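Putative carbohydrate-active enzyme (Uncultured organism, PDB 5WH8) probably hydrolyses glycosidic bonds in cellulose or related polysaccharides through this glycoside hydrolase family 5 domain, one part of a longer, probably secreted protein. Local coordinates at residues A[144-149]-A[180-185]; A[35-40]-A[66-71]; A[106-111]-A[123-128]. All coordinates share one frame; numbering follows the deposited sequence.

The three contacts involve the first five consecutive strands of a (beta/alpha)8 barrel. Contact 2 joins strands 32-36 and 62-68, contact 3 sets strand 103-109 against its outer helix, and contact 1 joins strands 142-145 and 180-182. Strand 103-109 ties them together: I67 N bonds to D107 O and H109 N to I67 O toward contact 2, while E145 N bonds to I106 O and W108 N to E145 O toward contact 1, each at 2.9 Å. Contact 3 is centred about 10 Å from contact 1 and 11 Å from contact 2; contacts 1 and 2 are centred about 14 Å apart. Ethanediols near H37, Y68 and N148, probably from the crystallisation liquor, may mark a substrate cleft.

Contact 1: A[144-149]-A[180-185]; sequences YEICNE and IICGTP
Y144 and E145 run in parallel register with I180 and I181, as neighbouring strands of the (beta/alpha)8 barrel linked through helix 157-172. Two backbone hydrogen bonds join them: I181 N to Y144 O, 2.8 Å and almost straight at 172°, then I146 N to I181 O, 3.2 Å. Past this point the backbones part and a water bridges them, accepting from C147 N (2.8 Å), donating to I181 O (2.7 Å) and receiving a weak bond from G183 N. I181 O is thus gripped twice. G183, with no side chain, lies with its CA directly against C147 O, in a CH...O contact of 3.5 Å.

E145 points into the barrel with I181, where R64 and T236 hold its carboxylate. The Asn-Glu sequence N148-E149 that follows matches the family hallmark at this strand end, where the glutamate is usually the acid/base.

Apolar contacts fill the outer side, facing helix 157-172. The rotation of I146 (chi1 55°) sets its CG2 anti to the carbonyl carbon, where it meets I180 CG2 at 3.9 Å, while I180 CG1 reaches the edge of the Y144 ring, 4.3 Å from Y144 CB.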
ATOM      1  N   TYR A 144       5.890   5.827  -1.432  1.00  9.75           N
ATOM      2  CA  TYR A 144       6.380   5.809  -0.050  1.00  7.48           C
ATOM      3  C   TYR A 144       5.226   5.986   0.955  1.00  9.62           C
ATOM      4  O   TYR A 144       4.638   7.069   1.062  1.00  9.93           O
ATOM      5  CB  TYR A 144       7.446   6.925   0.130  1.00  9.56           C
ATOM      6  CG  TYR A 144       8.665   6.843  -0.805  1.00  9.78           C
ATOM      7  CD1 TYR A 144       9.281   5.618  -1.096  1.00 10.86           C
ATOM      8  CD2 TYR A 144       9.219   8.001  -1.356  1.00 12.19           C
ATOM      9  CE1 TYR A 144      10.409   5.566  -1.907  1.00 13.42           C
ATOM     10  CE2 TYR A 144      10.314   7.955  -2.173  1.00 11.53           C
ATOM     11  CZ  TYR A 144      10.909   6.733  -2.452  1.00 12.08           C
ATOM     12  OH  TYR A 144      12.034   6.690  -3.248  1.00 13.31           O
ATOM     13  N   GLU A 145       4.884   4.919   1.686  1.00  9.27           N
ATOM     14  CA  GLU A 145       3.823   4.959   2.697  1.00  9.21           C
ATOM     15  C   GLU A 145       4.495   5.110   4.069  1.00  9.87           C
ATOM     16  O   GLU A 145       5.013   4.137   4.623  1.00  9.43           O
ATOM     17  CB  GLU A 145       2.952   3.692   2.613  1.00  8.75           C
ATOM     18  CG  GLU A 145       1.802   3.649   3.623  1.00  8.29           C
ATOM     19  CD  GLU A 145       0.856   2.471   3.445  1.00 10.73           C
ATOM     20  OE1 GLU A 145       1.144   1.580   2.619  1.00  8.93           O
ATOM     21  OE2 GLU A 145      -0.165   2.421   4.174  1.00 11.49           O
ATOM     22  N   ILE A 146       4.505   6.336   4.600  1.00  9.47           N
ATOM     23  CA  ILE A 146       5.419   6.705   5.684  1.00  7.84           C
ATOM     24  C   ILE A 146       4.953   6.266   7.101  1.00  9.73           C
ATOM     25  O   ILE A 146       5.787   6.258   8.024  1.00  9.65           O
ATOM     26  CB  ILE A 146       5.725   8.253   5.648  1.00  8.84           C
ATOM     27  CG1 ILE A 146       4.433   9.085   5.677  1.00  9.20           C
ATOM     28  CG2 ILE A 146       6.569   8.595   4.421  1.00 10.66           C
ATOM     29  CD1 ILE A 146       4.668  10.597   5.985  1.00 10.46           C
ATOM     30  N   CYS A 147       3.675   5.920   7.277  1.00 11.33           N
ATOM     31  CA  CYS A 147       3.148   5.401   8.564  1.00 11.19           C
ATOM     32  C   CYS A 147       1.771   4.727   8.417  1.00 13.28           C
ATOM     33  O   CYS A 147       0.734   5.371   8.495  1.00 11.93           O
ATOM     34  CB  CYS A 147       3.055   6.519   9.631  1.00 12.13           C
ATOM     35  SG  CYS A 147       2.198   8.034   9.125  1.00 14.02           S
ATOM     36  N   ASN A 148       1.788   3.411   8.260  1.00 12.24           N
ATOM     37  CA  ASN A 148       0.580   2.585   8.052  1.00 11.55           C
ATOM     38  C   ASN A 148      -0.729   3.032   8.753  1.00 10.16           C
ATOM     39  O   ASN A 148      -1.678   3.509   8.091  1.00  9.14           O
ATOM     40  CB  ASN A 148       0.936   1.153   8.489  1.00  9.24           C
ATOM     41  CG  ASN A 148      -0.256   0.210   8.529  1.00 10.39           C
ATOM     42  OD1 ASN A 148      -0.996   0.087   7.558  1.00 10.66           O
ATOM     43  ND2 ASN A 148      -0.430  -0.481   9.658  1.00 10.60           N
ATOM     44  N   GLU A 149      -0.798   2.827  10.066  1.00 11.91           N
ATOM     45  CA  GLU A 149      -2.014   3.087  10.866  1.00 10.23           C
ATOM     46  C   GLU A 149      -1.702   3.774  12.192  1.00  9.27           C
ATOM     47  O   GLU A 149      -1.562   3.112  13.230  1.00 10.95           O
ATOM     48  CB  GLU A 149      -2.790   1.790  11.156  1.00  8.28           C
ATOM     49  CG  GLU A 149      -3.549   1.289   9.927  1.00 10.18           C
ATOM     50  CD  GLU A 149      -4.326   0.014  10.180  1.00 11.25           C
ATOM     51  OE1 GLU A 149      -4.302  -0.516  11.316  1.00 15.47           O
ATOM     52  OE2 GLU A 149      -4.993  -0.481   9.243  1.00 11.83           O
ATOM     53  N   ILE A 180       4.129  10.326  -1.921  1.00 10.64           N
ATOM     54  CA  ILE A 180       4.145   9.973  -0.503  1.00 10.00           C
ATOM     55  C   ILE A 180       2.704   9.800  -0.057  1.00  9.63           C
ATOM     56  O   ILE A 180       1.840  10.628  -0.388  1.00 10.45           O
ATOM     57  CB  ILE A 180       4.853  11.054   0.355  1.00 11.38           C
ATOM     58  CG1 ILE A 180       6.334  11.091  -0.027  1.00 11.76           C
ATOM     59  CG2 ILE A 180       4.685  10.784   1.842  1.00 14.75           C
ATOM     60  CD1 ILE A 180       7.114  12.259   0.538  1.00 12.99           C
ATOM     61  N   ILE A 181       2.425   8.694   0.640  1.00  8.46           N
ATOM     62  CA  ILE A 181       1.072   8.386   1.134  1.00  9.75           C
ATOM     63  C   ILE A 181       1.132   8.473   2.652  1.00  9.88           C
ATOM     64  O   ILE A 181       1.922   7.758   3.279  1.00 10.11           O
ATOM     65  CB  ILE A 181       0.569   6.973   0.724  1.00 11.71           C
ATOM     66  CG1 ILE A 181       0.731   6.724  -0.775  1.00 11.30           C
ATOM     67  CG2 ILE A 181      -0.924   6.786   1.151  1.00 11.34           C
ATOM     68  CD1 ILE A 181       0.501   5.272  -1.225  1.00 12.97           C
ATOM     69  N   CYS A 182       0.302   9.336   3.229  1.00  9.32           N
ATOM     70  CA  CYS A 182       0.349   9.654   4.652  1.00 10.41           C
ATOM     71  C   CYS A 182      -0.826   9.087   5.416  1.00 10.90           C
ATOM     72  O   CYS A 182      -1.978   9.395   5.092  1.00 10.07           O
ATOM     73  CB  CYS A 182       0.366  11.177   4.844  1.00 13.24           C
ATOM     74  SG  CYS A 182       0.577  11.701   6.592  1.00 12.97           S
ATOM     75  N   GLY A 183      -0.541   8.281   6.446  1.00 11.45           N
ATOM     76  CA  GLY A 183      -1.558   7.686   7.290  1.00 11.10           C
ATOM     77  C   GLY A 183      -2.349   8.731   8.054  1.00  8.73           C
ATOM     78  O   GLY A 183      -1.922   9.890   8.159  1.00  9.82           O
ATOM     79  N   THR A 184      -3.512   8.321   8.558  1.00 11.06           N
ATOM     80  CA  THR A 184      -4.404   9.236   9.271  1.00 10.12           C
ATOM     81  C   THR A 184      -4.841   8.600  10.594  1.00  8.65           C
ATOM     82  O   THR A 184      -4.628   7.397  10.813  1.00  9.16           O
ATOM     83  CB  THR A 184      -5.614   9.626   8.388  1.00 11.01           C
ATOM     84  OG1 THR A 184      -6.293   8.460   7.908  1.00 13.13           O
ATOM     85  CG2 THR A 184      -5.137  10.483   7.183  1.00 11.63           C
ATOM     86  N   PRO A 185      -5.363   9.416  11.529  1.00 11.26           N
ATOM     87  CA  PRO A 185      -5.709   8.863  12.851  1.00 10.37           C
ATOM     88  C   PRO A 185      -6.815   7.796  12.843  1.00  8.64           C
ATOM     89  O   PRO A 185      -7.541   7.606  11.861  1.00 10.03           O
ATOM     90  CB  PRO A 185      -6.165  10.106  13.641  1.00 13.01           C
ATOM     91  CG  PRO A 185      -5.501  11.256  12.960  1.00 12.26           C
ATOM     92  CD  PRO A 185      -5.484  10.889  11.489  1.00 11.15           C
TER
HETATM   93  O   HOH W   1       1.475   6.420   5.612  1.00 10.39           O

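Contact 2: A[35-40]-A[66-71]; sequences SSHGLA and AIYTHE. With EDO (1,2-ethanediol), chain M.
S36 and A66 face each other where strands 32-36 and 62-68 approach their C-terminal ends, with S36 CA 5.7 Å from A66 CA. A serine hydroxyl links the two segments here: A66 N donates to S36 OG at 2.9 Å and 163°. The same oxygen gives its own proton to H37 O, 2.8 Å away, on a lone pair in the carbonyl plane. Its chi1 of 75°, which leaves OG between the backbone N and the carbonyl carbon, lets it serve both partners; a small residue with a polar tip fits. Farther along, one water accepts from L39 N and Y68 N and donates to A66 O at 2.6 Å, so that the diverging backbones still share a polar link.

These are the first two strands of the (beta/alpha)8 barrel, connected by helix 48-56, and the loops leaving them help to line its mouth. A66 turns its small methyl toward S36, leaving room for the hydroxyl beside it. On the outer side the ends of L39 and I67 meet at a slant, L39 CD1 resting 3.8 Å from I67 CG1, both side chains also touching Y86 of helix 83-100, while L39 CG lies alongside A66 O.

At the mouth, Y68 brings its ring against the backbone of G38, with G38 CA 3.7 Å from Y68 CE1. G38 N donates to H37 ND1 at 2.9 Å, near the imidazole plane, which fixes the rotation of the ring. F42 meets the imidazole edge-to-face. On its far edge the single N-H of H37 NE2 is directed to E278, with O2 of an ethanediol at most a weak second partner, 3.3 Å from NE2; the ethanediol is also held by E278 and W271 NE1.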
ATOM      1  N   SER A  35      -1.299  -6.699  -0.696  1.00  7.39           N
ATOM      2  CA  SER A  35      -0.323  -6.437   0.372  1.00  6.73           C
ATOM      3  C   SER A  35       0.321  -7.714   0.904  1.00  8.99           C
ATOM      4  O   SER A  35      -0.342  -8.737   1.064  1.00 10.24           O
ATOM      5  CB  SER A  35      -0.989  -5.717   1.553  1.00  8.99           C
ATOM      6  OG  SER A  35      -0.050  -5.334   2.554  1.00  9.41           O
ATOM      7  N   SER A  36       1.612  -7.638   1.226  1.00  9.77           N
ATOM      8  CA  SER A  36       2.225  -8.668   2.057  1.00  8.22           C
ATOM      9  C   SER A  36       1.589  -8.656   3.430  1.00  8.93           C
ATOM     10  O   SER A  36       0.986  -7.656   3.858  1.00  9.88           O
ATOM     11  CB  SER A  36       3.747  -8.452   2.191  1.00  9.15           C
ATOM     12  OG  SER A  36       4.064  -7.379   3.071  1.00  9.58           O
ATOM     13  N   HIS A  37       1.749  -9.761   4.148  1.00 10.52           N
ATOM     14  CA  HIS A  37       1.546  -9.791   5.599  1.00  9.52           C
ATOM     15  C   HIS A  37       2.921  -9.400   6.194  1.00 10.40           C
ATOM     16  O   HIS A  37       3.749  -8.812   5.485  1.00 11.70           O
ATOM     17  CB  HIS A  37       1.061 -11.194   6.016  1.00 10.08           C
ATOM     18  CG  HIS A  37       0.317 -11.275   7.317  1.00 11.44           C
ATOM     19  ND1 HIS A  37       0.900 -11.013   8.535  1.00 11.81           N
ATOM     20  CD2 HIS A  37      -0.952 -11.674   7.586  1.00 12.82           C
ATOM     21  CE1 HIS A  37       0.014 -11.218   9.502  1.00 15.73           C
ATOM     22  NE2 HIS A  37      -1.121 -11.611   8.950  1.00 15.89           N
ATOM     23  N   GLY A  38       3.195  -9.687   7.459  1.00 13.35           N
ATOM     24  CA  GLY A  38       4.510  -9.381   8.008  1.00 15.06           C
ATOM     25  C   GLY A  38       5.628 -10.084   7.245  1.00 11.21           C
ATOM     26  O   GLY A  38       5.606 -11.294   7.099  1.00 12.74           O
ATOM     27  N   LEU A  39       6.613  -9.332   6.744  1.00 15.60           N
ATOM     28  CA  LEU A  39       7.683  -9.946   5.940  1.00 14.85           C
ATOM     29  C   LEU A  39       8.510 -10.972   6.733  1.00 17.92           C
ATOM     30  O   LEU A  39       8.864 -12.027   6.197  1.00 15.47           O
ATOM     31  CB  LEU A  39       8.600  -8.863   5.354  1.00 13.01           C
ATOM     32  CG  LEU A  39       7.880  -7.873   4.427  1.00 12.37           C
ATOM     33  CD1 LEU A  39       8.739  -6.666   4.132  1.00 13.69           C
ATOM     34  CD2 LEU A  39       7.420  -8.541   3.108  1.00 14.49           C
ATOM     35  N   ALA A  40       8.795 -10.680   8.003  1.00 15.63           N
ATOM     36  CA  ALA A  40       9.570 -11.594   8.838  1.00 17.26           C
ATOM     37  C   ALA A  40       8.782 -12.858   9.196  1.00 16.25           C
ATOM     38  O   ALA A  40       9.340 -13.873   9.648  1.00 17.17           O
ATOM     39  CB  ALA A  40      10.017 -10.881  10.111  1.00 14.70           C
ATOM     40  N   ALA A  66       4.735  -4.597   3.532  1.00  8.68           N
ATOM     41  CA  ALA A  66       4.387  -4.206   4.899  1.00  8.21           C
ATOM     42  C   ALA A  66       5.560  -4.498   5.823  1.00 10.05           C
ATOM     43  O   ALA A  66       5.767  -5.643   6.233  1.00 10.57           O
ATOM     44  CB  ALA A  66       3.146  -4.952   5.371  1.00  8.93           C
ATOM     45  N   ILE A  67       6.311  -3.445   6.137  1.00  8.46           N
ATOM     46  CA  ILE A  67       7.525  -3.541   6.939  1.00  7.12           C
ATOM     47  C   ILE A  67       7.173  -3.206   8.389  1.00 10.26           C
ATOM     48  O   ILE A  67       7.161  -2.046   8.778  1.00  9.35           O
ATOM     49  CB  ILE A  67       8.599  -2.597   6.380  1.00  8.99           C
ATOM     50  CG1 ILE A  67       8.926  -2.976   4.933  1.00 11.44           C
ATOM     51  CG2 ILE A  67       9.876  -2.640   7.220  1.00  9.62           C
ATOM     52  CD1 ILE A  67       9.243  -1.798   4.088  1.00 12.51           C
ATOM     53  N   TYR A  68       6.798  -4.222   9.161  1.00 11.62           N
ATOM     54  CA  TYR A  68       6.411  -3.983  10.549  1.00 11.06           C
ATOM     55  C   TYR A  68       7.559  -3.332  11.286  1.00 10.41           C
ATOM     56  O   TYR A  68       8.706  -3.732  11.086  1.00 12.61           O
ATOM     57  CB  TYR A  68       6.048  -5.278  11.262  1.00 10.53           C
ATOM     58  CG  TYR A  68       4.606  -5.709  11.113  1.00 11.49           C
ATOM     59  CD1 TYR A  68       4.137  -6.215   9.911  1.00 12.80           C
ATOM     60  CD2 TYR A  68       3.733  -5.653  12.194  1.00 13.22           C
ATOM     61  CE1 TYR A  68       2.832  -6.646   9.785  1.00 13.58           C
ATOM     62  CE2 TYR A  68       2.428  -6.069  12.071  1.00 14.56           C
ATOM     63  CZ  TYR A  68       1.987  -6.572  10.869  1.00 18.64           C
ATOM     64  OH  TYR A  68       0.674  -7.007  10.756  1.00 20.64           O
ATOM     65  N   THR A  69       7.264  -2.342  12.127  1.00 10.51           N
ATOM     66  CA  THR A  69       8.316  -1.695  12.891  1.00 12.22           C
ATOM     67  C   THR A  69       8.530  -2.450  14.196  1.00 14.10           C
ATOM     68  O   THR A  69       9.661  -2.575  14.680  1.00 12.04           O
ATOM     69  CB  THR A  69       7.988  -0.213  13.166  1.00 11.84           C
ATOM     70  OG1 THR A  69       6.832  -0.115  14.004  1.00 12.91           O
ATOM     71  CG2 THR A  69       7.749   0.546  11.876  1.00 12.82           C
ATOM     72  N   HIS A  70       7.437  -3.008  14.725  1.00 15.04           N
ATOM     73  CA  HIS A  70       7.414  -3.692  16.013  1.00 15.12           C
ATOM     74  C   HIS A  70       6.771  -5.081  15.928  1.00 13.87           C
ATOM     75  O   HIS A  70       6.461  -5.556  14.836  1.00 13.95           O
ATOM     76  CB  HIS A  70       6.682  -2.817  17.026  1.00 14.87           C
ATOM     77  CG  HIS A  70       7.451  -1.590  17.394  1.00 15.77           C
ATOM     78  ND1 HIS A  70       7.639  -0.537  16.520  1.00 14.65           N
ATOM     79  CD2 HIS A  70       8.102  -1.257  18.532  1.00 20.39           C
ATOM     80  CE1 HIS A  70       8.369   0.393  17.110  1.00 20.45           C
ATOM     81  NE2 HIS A  70       8.658  -0.016  18.332  1.00 21.36           N
ATOM     82  N   GLU A  71       6.578  -5.711  17.090  1.00 13.48           N
ATOM     83  CA  GLU A  71       6.263  -7.136  17.223  1.00 14.43           C
ATOM     84  C   GLU A  71       7.444  -7.981  16.770  1.00 12.91           C
ATOM     85  O   GLU A  71       8.452  -7.448  16.261  1.00 13.65           O
ATOM     86  CB  GLU A  71       4.988  -7.510  16.457  1.00 15.72           C
ATOM     87  CG  GLU A  71       3.810  -6.626  16.871  1.00 18.87           C
ATOM     88  CD  GLU A  71       2.484  -7.000  16.224  1.00 25.88           C
ATOM     89  OE1 GLU A  71       2.058  -8.176  16.333  1.00 21.53           O
ATOM     90  OE2 GLU A  71       1.856  -6.102  15.617  1.00 19.51           O
TER
HETATM   91  C1  EDO M 412      -3.680  -9.895  10.802  1.00 28.41           C
HETATM   92  O1  EDO M 412      -4.246 -10.655   9.720  1.00 23.02           O
HETATM   93  C2  EDO M 412      -3.380 -10.723  12.062  1.00 29.27           C
HETATM   94  O2  EDO M 412      -2.851 -12.029  11.763  1.00 24.50           O
HETATM   95  O   HOH W   2       7.330  -6.873   7.893  1.00 20.85           O

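Contact 3: A[106-111]-A[123-128]; sequences IDWHVL and DDAIPF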
ATOM      1  N   ILE A 106       6.443   0.890  -0.483  1.00  8.48           N
ATOM      2  CA  ILE A 106       7.298   0.677   0.677  1.00  7.34           C
ATOM      3  C   ILE A 106       6.537   1.225   1.869  1.00  7.59           C
ATOM      4  O   ILE A 106       6.351   2.454   1.985  1.00  9.45           O
ATOM      5  CB  ILE A 106       8.663   1.387   0.503  1.00 10.69           C
ATOM      6  CG1 ILE A 106       9.380   0.844  -0.741  1.00 11.81           C
ATOM      7  CG2 ILE A 106       9.527   1.207   1.758  1.00 11.49           C
ATOM      8  CD1 ILE A 106      10.728   1.527  -1.050  1.00 13.58           C
ATOM      9  N   ASP A 107       6.047   0.323   2.721  1.00  8.53           N
ATOM     10  CA  ASP A 107       5.164   0.711   3.840  1.00  7.62           C
ATOM     11  C   ASP A 107       5.865   0.560   5.196  1.00  8.05           C
ATOM     12  O   ASP A 107       6.192  -0.554   5.633  1.00  8.17           O
ATOM     13  CB  ASP A 107       3.879  -0.135   3.740  1.00  8.69           C
ATOM     14  CG  ASP A 107       3.125  -0.284   5.054  1.00 10.19           C
ATOM     15  OD1 ASP A 107       3.099   0.639   5.899  1.00  9.53           O
ATOM     16  OD2 ASP A 107       2.518  -1.376   5.219  1.00 10.55           O
ATOM     17  N   TRP A 108       6.144   1.700   5.832  1.00  8.80           N
ATOM     18  CA  TRP A 108       6.667   1.742   7.205  1.00  8.10           C
ATOM     19  C   TRP A 108       5.482   1.460   8.135  1.00 11.74           C
ATOM     20  O   TRP A 108       4.654   2.343   8.444  1.00 11.36           O
ATOM     21  CB  TRP A 108       7.315   3.099   7.471  1.00 10.66           C
ATOM     22  CG  TRP A 108       7.963   3.293   8.824  1.00  9.23           C
ATOM     23  CD1 TRP A 108       7.508   4.085   9.852  1.00 11.84           C
ATOM     24  CD2 TRP A 108       9.203   2.722   9.279  1.00  9.35           C
ATOM     25  NE1 TRP A 108       8.391   4.045  10.910  1.00 11.10           N
ATOM     26  CE2 TRP A 108       9.435   3.214  10.583  1.00 11.71           C
ATOM     27  CE3 TRP A 108      10.132   1.843   8.708  1.00 12.48           C
ATOM     28  CZ2 TRP A 108      10.550   2.843  11.332  1.00 10.63           C
ATOM     29  CZ3 TRP A 108      11.244   1.484   9.442  1.00 13.25           C
ATOM     30  CH2 TRP A 108      11.441   1.972  10.745  1.00 11.85           C
ATOM     31  N   HIS A 109       5.377   0.202   8.543  1.00  9.75           N
ATOM     32  CA  HIS A 109       4.095  -0.353   9.010  1.00  8.71           C
ATOM     33  C   HIS A 109       3.954  -0.229  10.516  1.00 13.20           C
ATOM     34  O   HIS A 109       4.069  -1.219  11.235  1.00 12.64           O
ATOM     35  CB  HIS A 109       3.972  -1.819   8.545  1.00  7.30           C
ATOM     36  CG  HIS A 109       2.581  -2.406   8.611  1.00  8.12           C
ATOM     37  ND1 HIS A 109       1.669  -2.247   7.590  1.00  9.05           N
ATOM     38  CD2 HIS A 109       1.979  -3.221   9.518  1.00  8.74           C
ATOM     39  CE1 HIS A 109       0.564  -2.917   7.866  1.00 11.43           C
ATOM     40  NE2 HIS A 109       0.722  -3.518   9.035  1.00 10.44           N
ATOM     41  N   VAL A 110       3.717   1.008  10.970  1.00  8.36           N
ATOM     42  CA  VAL A 110       3.425   1.292  12.387  1.00 10.26           C
ATOM     43  C   VAL A 110       2.050   0.723  12.751  1.00 11.84           C
ATOM     44  O   VAL A 110       1.129   0.745  11.930  1.00 11.20           O
ATOM     45  CB  VAL A 110       3.472   2.801  12.709  1.00 14.47           C
ATOM     46  CG1 VAL A 110       4.787   3.409  12.297  1.00 12.47           C
ATOM     47  CG2 VAL A 110       2.339   3.556  12.077  1.00 15.09           C
ATOM     48  N   LEU A 111       1.932   0.187  13.965  1.00 10.17           N
ATOM     49  CA  LEU A 111       0.673  -0.353  14.438  1.00  9.85           C
ATOM     50  C   LEU A 111       0.625  -0.474  15.971  1.00 10.58           C
ATOM     51  O   LEU A 111      -0.036   0.327  16.631  1.00 13.86           O
ATOM     52  CB  LEU A 111       0.421  -1.705  13.775  1.00 12.64           C
ATOM     53  CG  LEU A 111      -0.915  -2.404  14.046  1.00 14.36           C
ATOM     54  CD1 LEU A 111      -2.120  -1.541  13.645  1.00 15.55           C
ATOM     55  CD2 LEU A 111      -0.899  -3.722  13.312  1.00 20.24           C
ATOM     56  N   ASP A 123      13.505   7.657  15.550  1.00 14.61           N
ATOM     57  CA  ASP A 123      14.934   7.339  15.636  1.00 18.72           C
ATOM     58  C   ASP A 123      15.348   6.352  14.545  1.00 15.76           C
ATOM     59  O   ASP A 123      16.504   6.362  14.120  1.00 15.22           O
ATOM     60  CB  ASP A 123      15.306   6.762  17.003  1.00 18.19           C
ATOM     61  CG  ASP A 123      15.254   7.790  18.116  1.00 29.12           C
ATOM     62  OD1 ASP A 123      15.380   9.000  17.832  1.00 29.47           O
ATOM     63  OD2 ASP A 123      15.117   7.372  19.283  1.00 38.32           O
ATOM     64  N   ASP A 124      14.422   5.483  14.117  1.00 13.60           N
ATOM     65  CA  ASP A 124      14.669   4.567  12.998  1.00 13.55           C
ATOM     66  C   ASP A 124      14.025   5.019  11.687  1.00 13.36           C
ATOM     67  O   ASP A 124      14.558   4.740  10.608  1.00 12.85           O
ATOM     68  CB  ASP A 124      14.174   3.164  13.353  1.00 12.73           C
ATOM     69  CG  ASP A 124      15.017   2.526  14.406  1.00 21.53           C
ATOM     70  OD1 ASP A 124      16.258   2.514  14.225  1.00 21.32           O
ATOM     71  OD2 ASP A 124      14.453   2.123  15.430  1.00 20.47           O
ATOM     72  N   ALA A 125      12.896   5.718  11.769  1.00 12.30           N
ATOM     73  CA  ALA A 125      12.175   6.124  10.560  1.00 13.25           C
ATOM     74  C   ALA A 125      12.948   7.150   9.721  1.00 10.45           C
ATOM     75  O   ALA A 125      12.921   7.124   8.495  1.00 12.21           O
ATOM     76  CB  ALA A 125      10.812   6.683  10.924  1.00 15.97           C
ATOM     77  N   ILE A 126      13.639   8.072  10.390  1.00 12.60           N
ATOM     78  CA  ILE A 126      14.416   9.072   9.662  1.00 10.82           C
ATOM     79  C   ILE A 126      15.571   8.424   8.854  1.00 11.74           C
ATOM     80  O   ILE A 126      15.663   8.655   7.655  1.00 12.25           O
ATOM     81  CB  ILE A 126      14.949  10.158  10.641  1.00 14.85           C
ATOM     82  CG1 ILE A 126      13.799  11.034  11.161  1.00 20.92           C
ATOM     83  CG2 ILE A 126      15.999  11.034   9.997  1.00 15.06           C
ATOM     84  CD1 ILE A 126      13.104  11.839  10.143  1.00 27.68           C
ATOM     85  N   PRO A 127      16.435   7.603   9.492  1.00 12.63           N
ATOM     86  CA  PRO A 127      17.471   6.959   8.658  1.00 11.93           C
ATOM     87  C   PRO A 127      16.926   5.969   7.624  1.00 13.23           C
ATOM     88  O   PRO A 127      17.497   5.866   6.532  1.00 13.26           O
ATOM     89  CB  PRO A 127      18.365   6.240   9.671  1.00 14.29           C
ATOM     90  CG  PRO A 127      17.712   6.381  10.995  1.00 23.37           C
ATOM     91  CD  PRO A 127      16.696   7.457  10.927  1.00 14.37           C
ATOM     92  N   PHE A 128      15.824   5.295   7.945  1.00 11.79           N
ATOM     93  CA  PHE A 128      15.162   4.414   6.976  1.00 12.01           C
ATOM     94  C   PHE A 128      14.743   5.190   5.743  1.00 10.62           C
ATOM     95  O   PHE A 128      15.048   4.782   4.618  1.00 11.27           O
ATOM     96  CB  PHE A 128      13.946   3.743   7.603  1.00 11.33           C
ATOM     97  CG  PHE A 128      13.154   2.884   6.642  1.00 11.54           C
ATOM     98  CD1 PHE A 128      13.534   1.587   6.374  1.00 12.85           C
ATOM     99  CD2 PHE A 128      12.017   3.389   6.020  1.00 11.26           C
ATOM    100  CE1 PHE A 128      12.797   0.795   5.481  1.00 11.71           C
ATOM    101  CE2 PHE A 128      11.271   2.597   5.120  1.00 10.50           C
ATOM    102  CZ  PHE A 128      11.655   1.306   4.877  1.00 10.94           C
TER
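W108 and F128 both carry their rings opposite the backbone nitrogen, with chi1 of -177° and 176°, and these extended side chains reach across from strand to helix until the rings meet. They come from opposite sides and overlap alongside. Their planes are inclined by 35°, with 4.8 Å between the centroid of the indole six-membered ring and that of the phenyl ring, an oblique arrangement. W108 CE3 lies over one face of the phenyl ring, toward its rim, 3.6 Å from F128 CD2.

The pair fills the layer between strand 103-109 and helix 122-135 of the (beta/alpha)8 barrel; the axes of the short segments 106-109 and 123-128 run nearly antiparallel, 11.1 Å apart at closest. A125 suits the near side of the helix because its methyl is small: CB sits 3.3 Å above the indole plane of W108, toward the rim. D124 CB comes to the rim instead, 4.0 Å from W108 CH2, while its carboxylate turns away to a salt bridge with K83. I106 CG2 meets the edge of the F128 ring at CZ, 3.8 Å away. Y75 adds edge-to-face contacts to both aromatics, and the buried indole NE1 is satisfied by T121 OG1.

Across the strand, D107 points into the barrel, and H109 ND1 donates to D107 OD2 on its syn side at 2.7 Å, slightly tilted from the imidazole plane.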